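Integral membrane indolylacetylinositol arabinosyltransferase EmbC (Mycolicibacterium smegmatis, PDB 7BVE) probably transfers arabinose units in building the arabinan of the mycobacterial cell wall, as a membrane-embedded arabinosyltransferase of the emb family. Local coordinates at residues S551-F562 with F579-L589; L370-L378 with A518-L526. All coordinates share one frame; numbering follows the deposited sequence.

Interaction 1: residues S551-F562 with F579-L589; sequences SRRIIGITIISF and FAGLAGCLGAL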
loop_
_atom_site.group_PDB
_atom_site.type_symbol
_atom_site.label_atom_id
_atom_site.label_comp_id
_atom_site.label_asym_id
_atom_site.label_seq_id
_atom_site.Cartn_x
_atom_site.Cartn_y
_atom_site.Cartn_z
ATOM N N SER A 551 -28.667 -24.355 -2.964
ATOM C CA SER A 551 -27.799 -23.544 -3.811
ATOM C C SER A 551 -27.895 -22.070 -3.442
ATOM O O SER A 551 -26.864 -21.378 -3.309
ATOM C CB SER A 551 -28.173 -23.755 -5.270
ATOM O OG SER A 551 -28.018 -25.112 -5.629
ATOM N N ARG A 552 -29.133 -21.585 -3.255
ATOM C CA ARG A 552 -29.362 -20.223 -2.781
ATOM C C ARG A 552 -28.670 -19.964 -1.451
ATOM O O ARG A 552 -28.035 -18.920 -1.260
ATOM C CB ARG A 552 -30.857 -19.965 -2.623
ATOM C CG ARG A 552 -31.674 -19.902 -3.886
ATOM C CD ARG A 552 -33.108 -19.554 -3.515
ATOM N NE ARG A 552 -34.017 -19.593 -4.651
ATOM C CZ ARG A 552 -34.232 -18.569 -5.466
ATOM N NH1 ARG A 552 -33.592 -17.425 -5.278
ATOM N NH2 ARG A 552 -35.080 -18.694 -6.475
ATOM N N ARG A 553 -28.750 -20.926 -0.531
ATOM C CA ARG A 553 -28.216 -20.700 0.806
ATOM C C ARG A 553 -26.693 -20.762 0.845
ATOM O O ARG A 553 -26.078 -20.025 1.622
ATOM C CB ARG A 553 -28.849 -21.686 1.783
ATOM C CG ARG A 553 -30.296 -21.330 2.110
ATOM C CD ARG A 553 -30.838 -22.058 3.328
ATOM N NE ARG A 553 -31.150 -23.463 3.104
ATOM C CZ ARG A 553 -32.353 -23.904 2.758
ATOM N NH1 ARG A 553 -33.350 -23.049 2.604
ATOM N NH2 ARG A 553 -32.562 -25.199 2.579
ATOM N N ILE A 554 -26.069 -21.586 -0.004
ATOM C CA ILE A 554 -24.609 -21.585 -0.138
ATOM C C ILE A 554 -24.105 -20.234 -0.641
ATOM O O ILE A 554 -23.167 -19.648 -0.069
ATOM C CB ILE A 554 -24.155 -22.737 -1.055
ATOM C CG1 ILE A 554 -24.283 -24.086 -0.351
ATOM C CG2 ILE A 554 -22.740 -22.539 -1.538
ATOM C CD1 ILE A 554 -23.395 -24.226 0.853
ATOM N N ILE A 555 -24.734 -19.709 -1.701
ATOM C CA ILE A 555 -24.288 -18.430 -2.262
ATOM C C ILE A 555 -24.509 -17.285 -1.270
ATOM O O ILE A 555 -23.644 -16.408 -1.100
ATOM C CB ILE A 555 -24.990 -18.175 -3.608
ATOM C CG1 ILE A 555 -24.614 -19.266 -4.605
ATOM C CG2 ILE A 555 -24.598 -16.841 -4.177
ATOM C CD1 ILE A 555 -25.440 -19.255 -5.849
ATOM N N GLY A 556 -25.633 -17.318 -0.545
ATOM C CA GLY A 556 -25.901 -16.284 0.441
ATOM C C GLY A 556 -24.940 -16.303 1.614
ATOM O O GLY A 556 -24.489 -15.251 2.067
ATOM N N ILE A 557 -24.600 -17.498 2.108
ATOM C CA ILE A 557 -23.658 -17.611 3.221
ATOM C C ILE A 557 -22.266 -17.139 2.816
ATOM O O ILE A 557 -21.583 -16.464 3.596
ATOM C CB ILE A 557 -23.660 -19.053 3.760
ATOM C CG1 ILE A 557 -24.912 -19.269 4.589
ATOM C CG2 ILE A 557 -22.457 -19.368 4.598
ATOM C CD1 ILE A 557 -25.069 -20.633 5.058
ATOM N N THR A 558 -21.855 -17.405 1.571
ATOM C CA THR A 558 -20.534 -16.948 1.135
ATOM C C THR A 558 -20.470 -15.425 0.995
ATOM O O THR A 558 -19.475 -14.795 1.391
ATOM C CB THR A 558 -20.163 -17.630 -0.172
ATOM O OG1 THR A 558 -20.324 -19.043 -0.014
ATOM C CG2 THR A 558 -18.716 -17.359 -0.520
ATOM N N ILE A 559 -21.542 -14.806 0.493
ATOM C CA ILE A 559 -21.561 -13.346 0.361
ATOM C C ILE A 559 -21.612 -12.670 1.733
ATOM O O ILE A 559 -20.901 -11.685 1.986
ATOM C CB ILE A 559 -22.727 -12.910 -0.546
ATOM C CG1 ILE A 559 -22.488 -13.406 -1.964
ATOM C CG2 ILE A 559 -22.867 -11.405 -0.591
ATOM C CD1 ILE A 559 -23.674 -13.248 -2.854
ATOM N N ILE A 560 -22.413 -13.209 2.658
ATOM C CA ILE A 560 -22.492 -12.582 3.977
ATOM C C ILE A 560 -21.213 -12.840 4.779
ATOM O O ILE A 560 -20.832 -12.026 5.623
ATOM C CB ILE A 560 -23.765 -13.041 4.717
ATOM C CG1 ILE A 560 -25.000 -12.673 3.914
ATOM C CG2 ILE A 560 -23.965 -12.297 6.015
ATOM C CD1 ILE A 560 -26.262 -13.330 4.419
ATOM N N SER A 561 -20.484 -13.919 4.482
ATOM C CA SER A 561 -19.185 -14.126 5.121
ATOM C C SER A 561 -18.156 -13.105 4.651
ATOM O O SER A 561 -17.408 -12.555 5.472
ATOM C CB SER A 561 -18.693 -15.543 4.850
ATOM O OG SER A 561 -19.564 -16.498 5.425
ATOM N N PHE A 562 -18.113 -12.833 3.337
ATOM C CA PHE A 562 -17.265 -11.748 2.828
ATOM C C PHE A 562 -17.621 -10.395 3.431
ATOM O O PHE A 562 -16.731 -9.588 3.711
ATOM C CB PHE A 562 -17.347 -11.638 1.311
ATOM C CG PHE A 562 -16.413 -12.536 0.579
ATOM C CD1 PHE A 562 -15.063 -12.227 0.514
ATOM C CD2 PHE A 562 -16.875 -13.644 -0.102
ATOM C CE1 PHE A 562 -14.189 -13.021 -0.175
ATOM C CE2 PHE A 562 -16.009 -14.447 -0.798
ATOM C CZ PHE A 562 -14.664 -14.137 -0.838
ATOM N N PHE A 579 -12.723 -19.913 4.790
ATOM C CA PHE A 579 -13.470 -20.263 3.595
ATOM C C PHE A 579 -13.119 -21.637 3.068
ATOM O O PHE A 579 -13.475 -21.955 1.935
ATOM C CB PHE A 579 -13.229 -19.231 2.499
ATOM C CG PHE A 579 -13.775 -17.876 2.809
ATOM C CD1 PHE A 579 -15.118 -17.604 2.647
ATOM C CD2 PHE A 579 -12.941 -16.867 3.249
ATOM C CE1 PHE A 579 -15.619 -16.355 2.931
ATOM C CE2 PHE A 579 -13.440 -15.618 3.535
ATOM C CZ PHE A 579 -14.776 -15.365 3.375
ATOM N N ALA A 580 -12.421 -22.459 3.847
ATOM C CA ALA A 580 -11.990 -23.754 3.343
ATOM C C ALA A 580 -13.117 -24.773 3.299
ATOM O O ALA A 580 -12.996 -25.773 2.588
ATOM C CB ALA A 580 -10.842 -24.289 4.188
ATOM N N GLY A 581 -14.203 -24.551 4.033
ATOM C CA GLY A 581 -15.347 -25.441 3.973
ATOM C C GLY A 581 -16.327 -25.048 2.890
ATOM O O GLY A 581 -16.964 -25.904 2.275
ATOM N N LEU A 582 -16.457 -23.742 2.651
ATOM C CA LEU A 582 -17.340 -23.227 1.608
ATOM C C LEU A 582 -16.747 -23.378 0.223
ATOM O O LEU A 582 -17.481 -23.287 -0.768
ATOM C CB LEU A 582 -17.620 -21.753 1.860
ATOM C CG LEU A 582 -18.283 -21.418 3.190
ATOM C CD1 LEU A 582 -18.282 -19.924 3.387
ATOM C CD2 LEU A 582 -19.690 -21.980 3.248
ATOM N N ALA A 583 -15.433 -23.601 0.134
ATOM C CA ALA A 583 -14.770 -23.646 -1.164
ATOM C C ALA A 583 -15.091 -24.930 -1.910
ATOM O O ALA A 583 -15.224 -24.915 -3.134
ATOM C CB ALA A 583 -13.276 -23.493 -0.996
ATOM N N GLY A 584 -15.235 -26.047 -1.199
ATOM C CA GLY A 584 -15.648 -27.274 -1.858
ATOM C C GLY A 584 -17.077 -27.204 -2.365
ATOM O O GLY A 584 -17.397 -27.734 -3.435
ATOM N N CYS A 585 -17.941 -26.514 -1.622
ATOM C CA CYS A 585 -19.327 -26.330 -2.029
ATOM C C CYS A 585 -19.427 -25.457 -3.275
ATOM O O CYS A 585 -20.144 -25.794 -4.231
ATOM C CB CYS A 585 -20.094 -25.698 -0.876
ATOM S SG CYS A 585 -19.910 -26.568 0.684
ATOM N N LEU A 586 -18.703 -24.336 -3.292
ATOM C CA LEU A 586 -18.664 -23.514 -4.498
ATOM C C LEU A 586 -17.926 -24.194 -5.642
ATOM O O LEU A 586 -18.204 -23.892 -6.802
ATOM C CB LEU A 586 -18.034 -22.158 -4.219
ATOM C CG LEU A 586 -18.905 -21.178 -3.455
ATOM C CD1 LEU A 586 -18.125 -19.927 -3.217
ATOM C CD2 LEU A 586 -20.144 -20.881 -4.253
ATOM N N GLY A 587 -17.010 -25.116 -5.351
ATOM C CA GLY A 587 -16.397 -25.886 -6.416
ATOM C C GLY A 587 -17.378 -26.818 -7.093
ATOM O O GLY A 587 -17.397 -26.920 -8.321
ATOM N N ALA A 588 -18.232 -27.477 -6.307
ATOM C CA ALA A 588 -19.269 -28.326 -6.890
ATOM C C ALA A 588 -20.275 -27.513 -7.699
ATOM O O ALA A 588 -20.651 -27.909 -8.814
ATOM C CB ALA A 588 -19.977 -29.113 -5.794
ATOM N N LEU A 589 -20.692 -26.353 -7.176
ATOM C CA LEU A 589 -21.637 -25.517 -7.918
ATOM C C LEU A 589 -21.024 -24.948 -9.193
ATOM O O LEU A 589 -21.673 -24.933 -10.243
ATOM C CB LEU A 589 -22.157 -24.384 -7.046
ATOM C CG LEU A 589 -23.143 -24.754 -5.955
ATOM C CD1 LEU A 589 -23.454 -23.523 -5.151
ATOM C CD2 LEU A 589 -24.389 -25.316 -6.583
#
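This is a buried, almost wholly apolar helix-helix contact in the membrane part of the protein, the region of the GT-C-like arabinan synthesis family. Residues 551-562 of helix 548-564 pack on residues 579-589, most of which belong to helix 582-592. The two helices run in roughly opposite directions, at 132°, and their axes come within 10.5 Å. The ends of the contact differ. At one end two phenylalanine rings form a face-to-face stack. The Phe579 ring lies over one face of Phe562, with centroids 4.8 Å apart and planes turned by 25°. Phe579 CE1 also touches Ser561 CB at 3.7 Å. In the middle Thr558 and Leu586 meet tip to tip, Thr558 CG2 lying 3.8 Å from Leu586 CD1. With chi1 at -52°, Thr558 OG1 turns back beside its own N and the methyl is sent out to Leu586. There Thr558 OG1 gives a 2.9 Å hydrogen bond to Ile554 O, which also accepts Thr558 N from the opposite face of its plane. Ser561 OG bonds Ile557 O in the same way. Both hydroxyls are thus satisfied within an apolar interface. Leu582 CD1 lies near both of them. The Leu582 and Ile557 side chains cross at about a right angle, Leu582 CD2 meeting Ile557 CG2. Further along, Ile554 uses two branches. Its CD1 rests on Cys585 CB at 4.0 Å, and its CG2 meets Leu589 CD1 at 3.8 Å. At the far end Ser551 OG lies near Leu589 CD2, but its hydrogen bond goes to Ala547 O. Trp396 of helix 385-405 touches Ile554 and Ile557, helix 517-539 touches Phe562 and Leu586, and helix 361-378 packs against Phe579 and Ala583.

Interaction 2: residues L370-L378 with A518-L526; sequences LFLAFWLPL and ARRFAVLTL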
loop_
_atom_site.group_PDB
_atom_site.type_symbol
_atom_site.label_atom_id
_atom_site.label_comp_id
_atom_site.label_asym_id
_atom_site.label_seq_id
_atom_site.Cartn_x
_atom_site.Cartn_y
_atom_site.Cartn_z
ATOM N N LEU A 370 -10.366 -27.320 -4.704
ATOM C CA LEU A 370 -10.500 -26.053 -3.984
ATOM C C LEU A 370 -10.402 -26.237 -2.474
ATOM O O LEU A 370 -9.905 -25.344 -1.775
ATOM C CB LEU A 370 -11.800 -25.347 -4.349
ATOM C CG LEU A 370 -11.807 -24.382 -5.524
ATOM C CD1 LEU A 370 -13.206 -23.970 -5.826
ATOM C CD2 LEU A 370 -11.035 -23.162 -5.097
ATOM N N PHE A 371 -10.829 -27.396 -1.957
ATOM C CA PHE A 371 -10.612 -27.695 -0.547
ATOM C C PHE A 371 -9.128 -27.758 -0.212
ATOM O O PHE A 371 -8.687 -27.143 0.760
ATOM C CB PHE A 371 -11.305 -28.994 -0.159
ATOM C CG PHE A 371 -10.991 -29.430 1.227
ATOM C CD1 PHE A 371 -11.482 -28.737 2.308
ATOM C CD2 PHE A 371 -10.181 -30.526 1.450
ATOM C CE1 PHE A 371 -11.173 -29.119 3.580
ATOM C CE2 PHE A 371 -9.869 -30.909 2.720
ATOM C CZ PHE A 371 -10.372 -30.208 3.786
ATOM N N LEU A 372 -8.335 -28.483 -1.007
ATOM C CA LEU A 372 -6.907 -28.560 -0.711
ATOM C C LEU A 372 -6.194 -27.236 -0.964
ATOM O O LEU A 372 -5.276 -26.878 -0.219
ATOM C CB LEU A 372 -6.261 -29.679 -1.514
ATOM C CG LEU A 372 -6.615 -31.084 -1.072
ATOM C CD1 LEU A 372 -6.045 -32.048 -2.054
ATOM C CD2 LEU A 372 -6.045 -31.343 0.288
ATOM N N ALA A 373 -6.625 -26.477 -1.974
ATOM C CA ALA A 373 -5.990 -25.201 -2.283
ATOM C C ALA A 373 -6.247 -24.158 -1.210
ATOM O O ALA A 373 -5.441 -23.240 -1.037
ATOM C CB ALA A 373 -6.475 -24.690 -3.637
ATOM N N PHE A 374 -7.356 -24.266 -0.490
ATOM C CA PHE A 374 -7.527 -23.439 0.700
ATOM C C PHE A 374 -6.902 -24.018 1.960
ATOM O O PHE A 374 -6.409 -23.253 2.793
ATOM C CB PHE A 374 -9.004 -23.172 0.958
ATOM C CG PHE A 374 -9.498 -21.929 0.331
ATOM C CD1 PHE A 374 -9.329 -20.728 1.010
ATOM C CD2 PHE A 374 -10.100 -21.911 -0.897
ATOM C CE1 PHE A 374 -9.763 -19.564 0.482
ATOM C CE2 PHE A 374 -10.550 -20.742 -1.437
ATOM C CZ PHE A 374 -10.372 -19.555 -0.745
ATOM N N TRP A 375 -6.904 -25.339 2.130
ATOM C CA TRP A 375 -6.441 -25.927 3.379
ATOM C C TRP A 375 -4.931 -25.865 3.518
ATOM O O TRP A 375 -4.430 -25.599 4.611
ATOM C CB TRP A 375 -6.886 -27.380 3.487
ATOM C CG TRP A 375 -6.591 -27.939 4.829
ATOM C CD1 TRP A 375 -5.493 -28.644 5.204
ATOM C CD2 TRP A 375 -7.418 -27.846 5.982
ATOM N NE1 TRP A 375 -5.574 -28.981 6.524
ATOM C CE2 TRP A 375 -6.753 -28.504 7.023
ATOM C CE3 TRP A 375 -8.658 -27.262 6.237
ATOM C CZ2 TRP A 375 -7.276 -28.585 8.289
ATOM C CZ3 TRP A 375 -9.176 -27.354 7.490
ATOM C CH2 TRP A 375 -8.495 -28.020 8.499
ATOM N N LEU A 376 -4.186 -26.148 2.442
ATOM C CA LEU A 376 -2.750 -26.364 2.609
ATOM C C LEU A 376 -1.962 -25.090 2.920
ATOM O O LEU A 376 -1.188 -25.111 3.889
ATOM C CB LEU A 376 -2.186 -27.132 1.407
ATOM C CG LEU A 376 -2.731 -28.529 1.120
ATOM C CD1 LEU A 376 -1.951 -29.140 -0.008
ATOM C CD2 LEU A 376 -2.713 -29.427 2.320
ATOM N N PRO A 377 -2.095 -23.964 2.203
ATOM C CA PRO A 377 -1.308 -22.792 2.601
ATOM C C PRO A 377 -1.816 -22.038 3.818
ATOM O O PRO A 377 -1.106 -21.151 4.296
ATOM C CB PRO A 377 -1.382 -21.896 1.369
ATOM C CG PRO A 377 -2.602 -22.224 0.750
ATOM C CD PRO A 377 -2.776 -23.677 0.924
ATOM N N LEU A 378 -2.999 -22.340 4.343
ATOM C CA LEU A 378 -3.642 -21.459 5.306
ATOM C C LEU A 378 -4.049 -22.107 6.618
ATOM O O LEU A 378 -4.311 -21.372 7.573
ATOM C CB LEU A 378 -4.888 -20.813 4.681
ATOM C CG LEU A 378 -4.673 -19.732 3.627
ATOM C CD1 LEU A 378 -5.944 -19.431 2.900
ATOM C CD2 LEU A 378 -4.183 -18.483 4.293
ATOM N N ALA A 518 0.414 -19.214 -3.458
ATOM C CA ALA A 518 -0.639 -20.117 -3.009
ATOM C C ALA A 518 -1.850 -19.358 -2.482
ATOM O O ALA A 518 -2.992 -19.652 -2.860
ATOM C CB ALA A 518 -0.077 -21.042 -1.939
ATOM N N ARG A 519 -1.609 -18.356 -1.635
ATOM C CA ARG A 519 -2.689 -17.578 -1.041
ATOM C C ARG A 519 -3.424 -16.758 -2.092
ATOM O O ARG A 519 -4.665 -16.673 -2.083
ATOM C CB ARG A 519 -2.134 -16.673 0.054
ATOM C CG ARG A 519 -1.603 -17.414 1.262
ATOM C CD ARG A 519 -1.284 -16.483 2.412
ATOM N NE ARG A 519 -0.856 -17.229 3.591
ATOM C CZ ARG A 519 -0.616 -16.694 4.780
ATOM N NH1 ARG A 519 -0.777 -15.401 4.979
ATOM N NH2 ARG A 519 -0.237 -17.468 5.783
ATOM N N ARG A 520 -2.672 -16.176 -3.024
ATOM C CA ARG A 520 -3.265 -15.344 -4.059
ATOM C C ARG A 520 -4.122 -16.187 -4.992
ATOM O O ARG A 520 -5.234 -15.790 -5.362
ATOM C CB ARG A 520 -2.162 -14.615 -4.822
ATOM C CG ARG A 520 -2.669 -13.470 -5.633
ATOM C CD ARG A 520 -1.588 -12.768 -6.407
ATOM N NE ARG A 520 -0.590 -12.128 -5.568
ATOM C CZ ARG A 520 0.411 -11.403 -6.047
ATOM N NH1 ARG A 520 1.285 -10.852 -5.229
ATOM N NH2 ARG A 520 0.509 -11.191 -7.345
ATOM N N PHE A 521 -3.646 -17.396 -5.313
ATOM C CA PHE A 521 -4.409 -18.313 -6.156
ATOM C C PHE A 521 -5.700 -18.754 -5.487
ATOM O O PHE A 521 -6.747 -18.831 -6.141
ATOM C CB PHE A 521 -3.566 -19.531 -6.503
ATOM C CG PHE A 521 -4.279 -20.527 -7.366
ATOM C CD1 PHE A 521 -4.460 -20.288 -8.713
ATOM C CD2 PHE A 521 -4.767 -21.705 -6.828
ATOM C CE1 PHE A 521 -5.113 -21.199 -9.502
ATOM C CE2 PHE A 521 -5.423 -22.615 -7.615
ATOM C CZ PHE A 521 -5.594 -22.363 -8.950
ATOM N N ALA A 522 -5.641 -19.049 -4.185
ATOM C CA ALA A 522 -6.824 -19.502 -3.459
ATOM C C ALA A 522 -7.912 -18.435 -3.434
ATOM O O ALA A 522 -9.084 -18.719 -3.736
ATOM C CB ALA A 522 -6.430 -19.901 -2.043
ATOM N N VAL A 523 -7.534 -17.188 -3.139
ATOM C CA VAL A 523 -8.538 -16.128 -3.053
ATOM C C VAL A 523 -9.119 -15.796 -4.429
ATOM O O VAL A 523 -10.343 -15.635 -4.576
ATOM C CB VAL A 523 -7.940 -14.892 -2.365
ATOM C CG1 VAL A 523 -8.957 -13.791 -2.275
ATOM C CG2 VAL A 523 -7.450 -15.264 -0.995
ATOM N N LEU A 524 -8.275 -15.740 -5.469
ATOM C CA LEU A 524 -8.785 -15.380 -6.790
ATOM C C LEU A 524 -9.648 -16.484 -7.390
ATOM O O LEU A 524 -10.637 -16.198 -8.075
ATOM C CB LEU A 524 -7.633 -15.036 -7.726
ATOM C CG LEU A 524 -6.844 -13.779 -7.378
ATOM C CD1 LEU A 524 -5.680 -13.617 -8.320
ATOM C CD2 LEU A 524 -7.728 -12.566 -7.405
ATOM N N THR A 525 -9.317 -17.749 -7.116
ATOM C CA THR A 525 -10.141 -18.846 -7.607
ATOM C C THR A 525 -11.488 -18.888 -6.899
ATOM O O THR A 525 -12.513 -19.193 -7.528
ATOM C CB THR A 525 -9.399 -20.161 -7.423
ATOM O OG1 THR A 525 -8.082 -20.022 -7.950
ATOM C CG2 THR A 525 -10.089 -21.261 -8.186
ATOM N N LEU A 526 -11.513 -18.559 -5.601
ATOM C CA LEU A 526 -12.784 -18.466 -4.887
ATOM C C LEU A 526 -13.675 -17.371 -5.460
ATOM O O LEU A 526 -14.883 -17.572 -5.641
ATOM C CB LEU A 526 -12.534 -18.214 -3.405
ATOM C CG LEU A 526 -13.790 -18.102 -2.547
ATOM C CD1 LEU A 526 -14.500 -19.422 -2.504
ATOM C CD2 LEU A 526 -13.450 -17.628 -1.162
#
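Phe374 lays one face of its ring over the methyl of Ala522. Ala522 CB sits 4.0 Å from the ring centroid and only 5° off the ring normal, a nearly centred CH-pi contact. The same methyl also lies 3.6 Å from Ala373 O, about at right angles to the direction of the ring. Leu526 crosses Phe374 at about a right angle. Its CB meets the ring edge in plane, and Leu526 CD2 approaches Phe374 CZ to 3.7 Å. The leucine CG is anti to the backbone N, chi1 -180°, and this carries the branch to the ring. Both segments are helical, from helix 361-378 and helix 517-539 in the helical membrane part of this GT-C clan family, where 518-526 lies in a predicted transmembrane helix. They run near antiparallel at 144°, with axes 9.2 Å apart at closest. Ala373, Ala518 and Ala522 lie in the interface, and the CA atoms of Phe374 and Ala522 come within 5.8 Å. Helix 361-378 is kinked at Pro377, whose nitrogen carries no hydrogen and makes no hydrogen bond to the turn before. Pro377 faces the other helix with its CB, which packs on Ala518 CB at 3.7 Å. Beyond it Leu378 CD2 lies over one face of the Arg519 guanidinium, 3.6 Å from Arg519 NE. The arginine chain is extended from CG to NE, which brings the guanidinium to the leucine, while Pro377 O lies at its edge. Arg519 also has a long, weak ion pair with Asp514. At the opposite end Leu370 CD2 touches Thr525 CG2. Thr525 OG1 donates to Phe521 O and sits above the centre of the Phe521 ring. Helix 688-710 covers a further side, with Leu696 on Phe521 and Leu689 on Thr525.

How the interactions relate
Interaction 1 and interaction 2 adjoin within the same bundle, their centres 14 Å apart. Helix 517-539 and helix 548-564 follow each other in the chain, so each contact uses one of two successive helices. The two contacts also touch directly. Ala583 CB lies 3.5 Å from Phe374 CD2, and Ala583 O lies 3.5 Å from Leu370 CD1. Phe562 CZ also meets Leu526 CD2 at 3.7 Å. Phe374 and Leu526 therefore pack in interaction 2 and also border residues of interaction 1. The bound ethambutol lies about 9 Å from the Arg519 side chain of interaction 2, which is not one of its pocket residues.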